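Local coordinates for paenibacillus xanthan lyase (Paenibacillus, PDB 6F2P), which is a xanthan lyase of polysaccharide lyase family 8, cleaving the bacterial polysaccharide xanthan, probably by beta-elimination, at residues 233-238 / 296-301; 239-244 / 249-254; 530-535 / 540-545. All coordinates share one frame; numbering follows the deposited sequence.

Contact 1: 233-238 / 296-301; sequences LLSGIA and AVTVMA
Leu234 and Val299 meet methyl to methyl where helix 229-244 passes helix 292-307. The CB of Leu234 is directed at the opposing helix, but neither it nor CG comes within packing distance of residues 296-301. The side chain gains its reach from the first torsion, which sets CG anti to the backbone N (chi1 176°). At the branch the two methyls part company: CD1 turns off and touches nothing on segment 296-301, while CD2 continues to Val299 and ends 4.2 Å from its CG1. The two side chains cross at about a right angle. Leu306, further along helix 292-307, also packs on Leu234, and Tyr267 of helix 256-267 reaches both Leu234 and Val299, so this methyl pair is part of a larger apolar cluster between three helices.

Next to this pair, one residue on from Leu234 and one back from Val299, lie two hydroxyls. Ser235 and Thr298 mark the closest backbone approach, their CA atoms 6.8 Å apart. Thr298 carries OG1 anti to its own N (chi1 177°), which sends the hydroxyl across to Ser235: OG1 lies 3.6 Å from Ser235 OG and 3.8 Å from Ser235 CB. No hydrogen bond joins the two hydroxyls. Both segments belong to the N-terminal alpha-helical domain of the family 8 lyases, an alpha/alpha toroid in known relatives. The short side chains of Ser235 and Thr298 are consistent with the backbones coming nearest here. With no bond or charge between the segments, the join rests on van der Waals packing, apolar where buried and hydroxyl-lined where partly exposed.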
# COMPACT_ATOMS: atom_id res chain seq x y z
N LEU A 233 17.72 13.62 0.34
CA LEU A 233 16.85 14.76 0.06
C LEU A 233 16.53 15.50 1.35
O LEU A 233 16.72 16.71 1.44
CB LEU A 233 15.55 14.33 -0.61
CG LEU A 233 15.53 13.86 -2.05
CD1 LEU A 233 14.09 13.58 -2.46
CD2 LEU A 233 16.14 14.88 -2.99
N LEU A 234 16.06 14.76 2.35
CA LEU A 234 15.76 15.33 3.66
C LEU A 234 16.93 16.17 4.18
O LEU A 234 16.74 17.27 4.70
CB LEU A 234 15.43 14.24 4.67
CG LEU A 234 15.20 14.73 6.11
CD1 LEU A 234 13.92 15.56 6.25
CD2 LEU A 234 15.19 13.59 7.10
N SER A 235 18.14 15.65 4.01
CA SER A 235 19.33 16.32 4.53
C SER A 235 19.56 17.67 3.86
O SER A 235 19.61 18.70 4.54
CB SER A 235 20.56 15.45 4.34
OG SER A 235 21.61 15.92 5.16
N GLY A 236 19.69 17.66 2.54
CA GLY A 236 19.93 18.87 1.77
C GLY A 236 18.85 19.92 1.93
O GLY A 236 19.14 21.11 2.05
N ILE A 237 17.59 19.49 1.93
CA ILE A 237 16.47 20.40 2.11
C ILE A 237 16.44 21.01 3.52
O ILE A 237 16.26 22.22 3.68
CB ILE A 237 15.13 19.73 1.75
CG1 ILE A 237 15.10 19.41 0.26
CG2 ILE A 237 13.97 20.63 2.14
CD1 ILE A 237 13.97 18.52 -0.16
N ALA A 238 16.65 20.19 4.54
CA ALA A 238 16.70 20.71 5.89
C ALA A 238 17.85 21.70 6.04
O ALA A 238 17.76 22.66 6.80
CB ALA A 238 16.83 19.58 6.90
N ALA A 296 21.36 6.08 10.32
CA ALA A 296 20.40 6.85 11.10
C ALA A 296 20.90 8.26 11.39
O ALA A 296 20.11 9.18 11.64
CB ALA A 296 20.09 6.13 12.39
N VAL A 297 22.22 8.41 11.37
CA VAL A 297 22.86 9.64 11.81
C VAL A 297 22.46 10.88 11.01
O VAL A 297 22.16 11.92 11.58
CB VAL A 297 24.40 9.50 11.87
CG1 VAL A 297 25.05 10.84 12.06
CG2 VAL A 297 24.80 8.55 13.01
N THR A 298 22.44 10.76 9.68
CA THR A 298 22.07 11.87 8.82
C THR A 298 20.62 12.32 9.08
O THR A 298 20.30 13.51 8.99
CB THR A 298 22.25 11.52 7.32
OG1 THR A 298 21.80 12.61 6.51
CG2 THR A 298 21.45 10.28 6.95
N VAL A 299 19.76 11.37 9.43
CA VAL A 299 18.37 11.69 9.69
C VAL A 299 18.22 12.42 11.02
O VAL A 299 17.51 13.44 11.11
CB VAL A 299 17.49 10.43 9.71
CG1 VAL A 299 16.07 10.79 10.04
CG2 VAL A 299 17.56 9.72 8.36
N MET A 300 18.88 11.91 12.06
CA MET A 300 18.89 12.57 13.36
C MET A 300 19.43 13.99 13.21
O MET A 300 18.91 14.92 13.84
CB MET A 300 19.73 11.79 14.37
CG MET A 300 19.15 10.42 14.69
SD MET A 300 20.20 9.38 15.72
CE MET A 300 20.47 10.40 17.16
N ALA A 301 20.44 14.15 12.36
CA ALA A 301 21.05 15.46 12.13
C ALA A 301 20.06 16.37 11.43
O ALA A 301 19.95 17.55 11.75
CB ALA A 301 22.32 15.32 11.30

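Contact 2: 239-244 / 249-254; sequences DLIFIL and WQVTDP
Apolar side chains meet where Ile241 and Leu244 face Val251. CG1 of Ile241 lies 3.9 Å from CG2 of Val251, the two side chains crossing at about a right angle. Leu244 is more broadly engaged. With CG anti to its carbonyl carbon (chi1 -62°), its branch lies alongside the returning chain, where CD1 sits 4.4 Å from Val251 CG2 and CD2 an equal 4.4 Å from Trp249 CB. The indole beyond that CB leads away from the helix, to meet the ring of Phe6 and pack on helix 188-197.

A second group of contacts sets side chains against backbone. CD1 of Leu244 rests 3.6 Å from the carbonyl O of Trp249, and CB of Gln250 abuts Leu244 O. Leu244 and Trp249-Gln250 flank the turn by which the chain leaves helix 229-244 and doubles back towards helix 256-267, a helix-loop-helix connection in the alpha-helical domain. Ser247 in the turn hydrogen-bonds through OG to both Leu244 O and Trp249 N, and Asp253 OD1 caps the N of Asn255 before the next helix.

Polar linkage across the two segments runs through one water. It donates to Ile241 O at 3.0 Å and accepts from Val251 N at 2.7 Å, bridging a carbonyl in the last turn of the helix to a loop amide; no direct hydrogen bond joins residues 239-244 to 249-254.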
# COMPACT_ATOMS: atom_id res chain seq x y z
N ASP A 239 18.94 21.48 5.31
CA ASP A 239 20.08 22.39 5.41
C ASP A 239 19.81 23.69 4.68
O ASP A 239 20.08 24.76 5.21
CB ASP A 239 21.38 21.74 4.91
CG ASP A 239 22.09 20.94 6.00
OD1 ASP A 239 21.60 20.92 7.15
OD2 ASP A 239 23.14 20.34 5.71
N LEU A 240 19.25 23.60 3.48
CA LEU A 240 18.90 24.80 2.73
C LEU A 240 17.90 25.67 3.47
O LEU A 240 18.04 26.89 3.51
CB LEU A 240 18.36 24.45 1.36
CG LEU A 240 19.36 24.65 0.23
CD1 LEU A 240 18.66 24.57 -1.10
CD2 LEU A 240 20.08 25.98 0.39
N ILE A 241 16.89 25.04 4.05
CA ILE A 241 15.91 25.77 4.84
C ILE A 241 16.59 26.50 5.99
O ILE A 241 16.34 27.68 6.22
CB ILE A 241 14.79 24.86 5.36
CG1 ILE A 241 13.83 24.50 4.23
CG2 ILE A 241 14.02 25.52 6.49
CD1 ILE A 241 12.99 23.28 4.55
N PHE A 242 17.47 25.80 6.70
CA PHE A 242 18.16 26.36 7.86
C PHE A 242 19.04 27.56 7.50
O PHE A 242 19.03 28.57 8.19
CB PHE A 242 19.00 25.29 8.55
CG PHE A 242 19.86 25.82 9.65
CD1 PHE A 242 19.36 25.97 10.93
CD2 PHE A 242 21.20 26.15 9.42
CE1 PHE A 242 20.16 26.45 11.96
CE2 PHE A 242 22.00 26.63 10.44
CZ PHE A 242 21.48 26.78 11.71
N ILE A 243 19.82 27.43 6.42
CA ILE A 243 20.72 28.50 5.99
C ILE A 243 19.94 29.75 5.57
O ILE A 243 20.22 30.87 6.02
CB ILE A 243 21.63 28.03 4.83
CG1 ILE A 243 22.48 26.84 5.27
CG2 ILE A 243 22.53 29.15 4.32
CD1 ILE A 243 23.09 26.06 4.13
N LEU A 244 18.95 29.54 4.71
CA LEU A 244 18.21 30.63 4.11
C LEU A 244 17.21 31.26 5.08
O LEU A 244 16.73 32.37 4.85
CB LEU A 244 17.49 30.14 2.87
CG LEU A 244 18.44 29.64 1.79
CD1 LEU A 244 17.67 29.06 0.62
CD2 LEU A 244 19.33 30.77 1.34
N TRP A 249 16.01 35.40 0.99
CA TRP A 249 15.84 34.26 0.09
C TRP A 249 15.37 33.02 0.83
O TRP A 249 15.52 31.90 0.35
CB TRP A 249 17.15 33.99 -0.68
CG TRP A 249 17.69 35.26 -1.28
CD1 TRP A 249 17.26 35.89 -2.42
CD2 TRP A 249 18.73 36.08 -0.74
NE1 TRP A 249 17.98 37.04 -2.62
CE2 TRP A 249 18.89 37.18 -1.60
CE3 TRP A 249 19.55 35.98 0.39
CZ2 TRP A 249 19.83 38.18 -1.37
CZ3 TRP A 249 20.49 36.98 0.63
CH2 TRP A 249 20.62 38.06 -0.25
N GLN A 250 14.78 33.23 2.00
CA GLN A 250 14.25 32.11 2.77
C GLN A 250 13.18 31.37 1.99
O GLN A 250 12.58 31.91 1.05
CB GLN A 250 13.67 32.59 4.08
CG GLN A 250 12.27 33.12 3.96
CD GLN A 250 11.89 33.97 5.14
OE1 GLN A 250 11.69 35.17 5.01
NE2 GLN A 250 11.80 33.35 6.32
N VAL A 251 12.95 30.12 2.38
CA VAL A 251 12.02 29.29 1.66
C VAL A 251 10.61 29.70 2.06
O VAL A 251 10.27 29.71 3.25
CB VAL A 251 12.26 27.80 1.94
CG1 VAL A 251 11.33 26.93 1.12
CG2 VAL A 251 13.70 27.45 1.64
N THR A 252 9.79 30.04 1.07
CA THR A 252 8.44 30.52 1.34
C THR A 252 7.37 29.55 0.87
O THR A 252 6.21 29.66 1.29
CB THR A 252 8.18 31.89 0.68
OG1 THR A 252 8.35 31.79 -0.74
CG2 THR A 252 9.12 32.94 1.22
N ASP A 253 7.74 28.64 -0.03
CA ASP A 253 6.81 27.65 -0.59
C ASP A 253 6.03 26.98 0.54
O ASP A 253 6.62 26.46 1.48
CB ASP A 253 7.62 26.63 -1.39
CG ASP A 253 6.75 25.73 -2.26
OD1 ASP A 253 5.56 25.50 -1.92
OD2 ASP A 253 7.28 25.24 -3.29
N PRO A 254 4.69 27.02 0.48
CA PRO A 254 3.90 26.44 1.58
C PRO A 254 4.16 24.95 1.75
O PRO A 254 4.02 24.40 2.85
CB PRO A 254 2.46 26.68 1.14
CG PRO A 254 2.54 27.81 0.19
CD PRO A 254 3.84 27.66 -0.53
O HOH W 1 14.36 29.16 4.47

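Contact 3: 530-535 / 540-545; sequences TAKPGS and ETMTGT
The carboxylate of Glu540 is the flat group that receives Lys532. Lys532 NZ donates to the syn lone pair of OE2, on the side of the other oxygen, in a salt bridge of 2.8 Å; OE1 is more distant, 3.6 Å from the same NZ. CE and CD of Lys532 lie off the carboxylate plane, on one side of it and out beyond the oxygens, CE 3.3 Å from Glu540 OE2 and Lys532 CD 3.7 Å from Glu540 OE1. At OE1 the indole NE1 of Trp538 adds a weak hydrogen bond, giving each oxygen its own donor.

The two side chains approach from opposite directions. Glu540 is extended beyond CG, whereas Lys532 bends at chi2 (-71°) before running straight to its amine, a course that also carries CE past Met542, 3.9 Å from SD. Lys532 and Met542 slide by each other in opposite senses.

In the super-sandwich domain, strand 539-543 is an outermost strand of a five-stranded antiparallel sheet, and strand 530-531 ends a nine-stranded one; the contact therefore spans neighbouring edges of two sheets. The chain changes sheet at a corner on Gly544, whose positive phi suits glycine, and across that corner Thr545 OG1 donates to Met542 O at 2.6 Å, lying 57° out of the carbonyl plane. With an alanine here in place of Lys532, the carboxylate of Glu540 would probably be left without its charge mate and SD of Met542 would lose the methylene lying against it. Further inward, Met542 packs on Val527 and Val569.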
# COMPACT_ATOMS: atom_id res chain seq x y z
N THR A 530 13.19 -27.66 27.07
CA THR A 530 14.44 -28.39 27.26
C THR A 530 15.61 -27.70 26.54
O THR A 530 15.53 -27.44 25.34
CB THR A 530 14.30 -29.86 26.79
OG1 THR A 530 13.29 -30.51 27.57
CG2 THR A 530 15.63 -30.61 26.94
N ALA A 531 16.67 -27.40 27.28
CA ALA A 531 17.86 -26.75 26.73
C ALA A 531 18.56 -27.60 25.67
O ALA A 531 18.79 -28.79 25.88
CB ALA A 531 18.85 -26.38 27.84
N LYS A 532 18.90 -26.99 24.55
CA LYS A 532 19.70 -27.66 23.53
C LYS A 532 21.18 -27.35 23.75
O LYS A 532 21.51 -26.42 24.48
CB LYS A 532 19.27 -27.18 22.14
CG LYS A 532 17.89 -27.63 21.72
CD LYS A 532 17.84 -29.11 21.40
CE LYS A 532 16.51 -29.47 20.76
NZ LYS A 532 16.34 -30.93 20.58
N PRO A 533 22.07 -28.15 23.14
CA PRO A 533 23.51 -27.84 23.18
C PRO A 533 23.81 -26.43 22.67
O PRO A 533 23.26 -26.04 21.64
CB PRO A 533 24.10 -28.87 22.22
CG PRO A 533 23.16 -30.01 22.26
CD PRO A 533 21.80 -29.43 22.46
N GLY A 534 24.65 -25.68 23.38
CA GLY A 534 24.94 -24.30 23.00
C GLY A 534 26.19 -24.12 22.17
O GLY A 534 26.67 -23.00 21.96
N SER A 535 26.74 -25.22 21.67
CA SER A 535 28.01 -25.18 20.96
C SER A 535 27.83 -24.96 19.46
O SER A 535 26.88 -25.46 18.86
CB SER A 535 28.80 -26.47 21.22
OG SER A 535 28.10 -27.59 20.72
N GLU A 540 20.05 -29.74 13.93
CA GLU A 540 19.02 -30.74 14.14
C GLU A 540 17.81 -30.47 13.26
O GLU A 540 17.53 -29.31 12.94
CB GLU A 540 18.53 -30.71 15.59
CG GLU A 540 19.54 -31.08 16.65
CD GLU A 540 18.89 -31.17 18.02
OE1 GLU A 540 19.60 -31.42 19.03
OE2 GLU A 540 17.66 -30.97 18.09
N THR A 541 17.10 -31.52 12.87
CA THR A 541 15.73 -31.37 12.37
C THR A 541 14.77 -31.73 13.50
O THR A 541 14.51 -32.90 13.74
CB THR A 541 15.46 -32.27 11.16
OG1 THR A 541 16.33 -31.89 10.09
CG2 THR A 541 14.06 -32.08 10.69
N MET A 542 14.28 -30.71 14.20
CA MET A 542 13.50 -30.88 15.44
C MET A 542 12.00 -31.07 15.22
O MET A 542 11.28 -30.10 14.97
CB MET A 542 13.70 -29.67 16.34
CG MET A 542 15.12 -29.28 16.55
SD MET A 542 15.24 -27.77 17.52
CE MET A 542 14.66 -26.56 16.32
N THR A 543 11.51 -32.30 15.34
CA THR A 543 10.10 -32.57 15.11
C THR A 543 9.24 -32.40 16.36
O THR A 543 9.75 -32.40 17.49
CB THR A 543 9.86 -33.97 14.52
OG1 THR A 543 10.53 -34.96 15.32
CG2 THR A 543 10.38 -34.04 13.09
N GLY A 544 7.93 -32.26 16.15
CA GLY A 544 7.01 -32.04 17.24
C GLY A 544 7.38 -30.83 18.07
O GLY A 544 7.24 -30.81 19.29
N THR A 545 7.87 -29.79 17.39
CA THR A 545 8.25 -28.58 18.09
C THR A 545 7.01 -27.75 18.42
O THR A 545 6.22 -27.42 17.53
CB THR A 545 9.23 -27.74 17.27
OG1 THR A 545 10.30 -28.57 16.80
CG2 THR A 545 9.80 -26.60 18.12

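All three contacts are partly buried. Contacts 1 and 2 share helix 229-244 in the alpha-helical domain, their centres 15 Å apart, contact 2 nested within the stretch of chain that contact 1 closes. Contact 1 joins two helices distant in sequence, while contact 2 folds a loop back on the helix it has just left. Both pack buried aliphatic side chains of helix 229-244 against a valine, partly exposed in contact 2, and only contact 2 adds a bridging water. Contact 3, in the super-sandwich domain and 45 Å from contact 1 between centres, lies nearer the surface: its charged pair is partly exposed at sheet edges, only its methionine is buried, and it alone has a direct hydrogen bond between its segments.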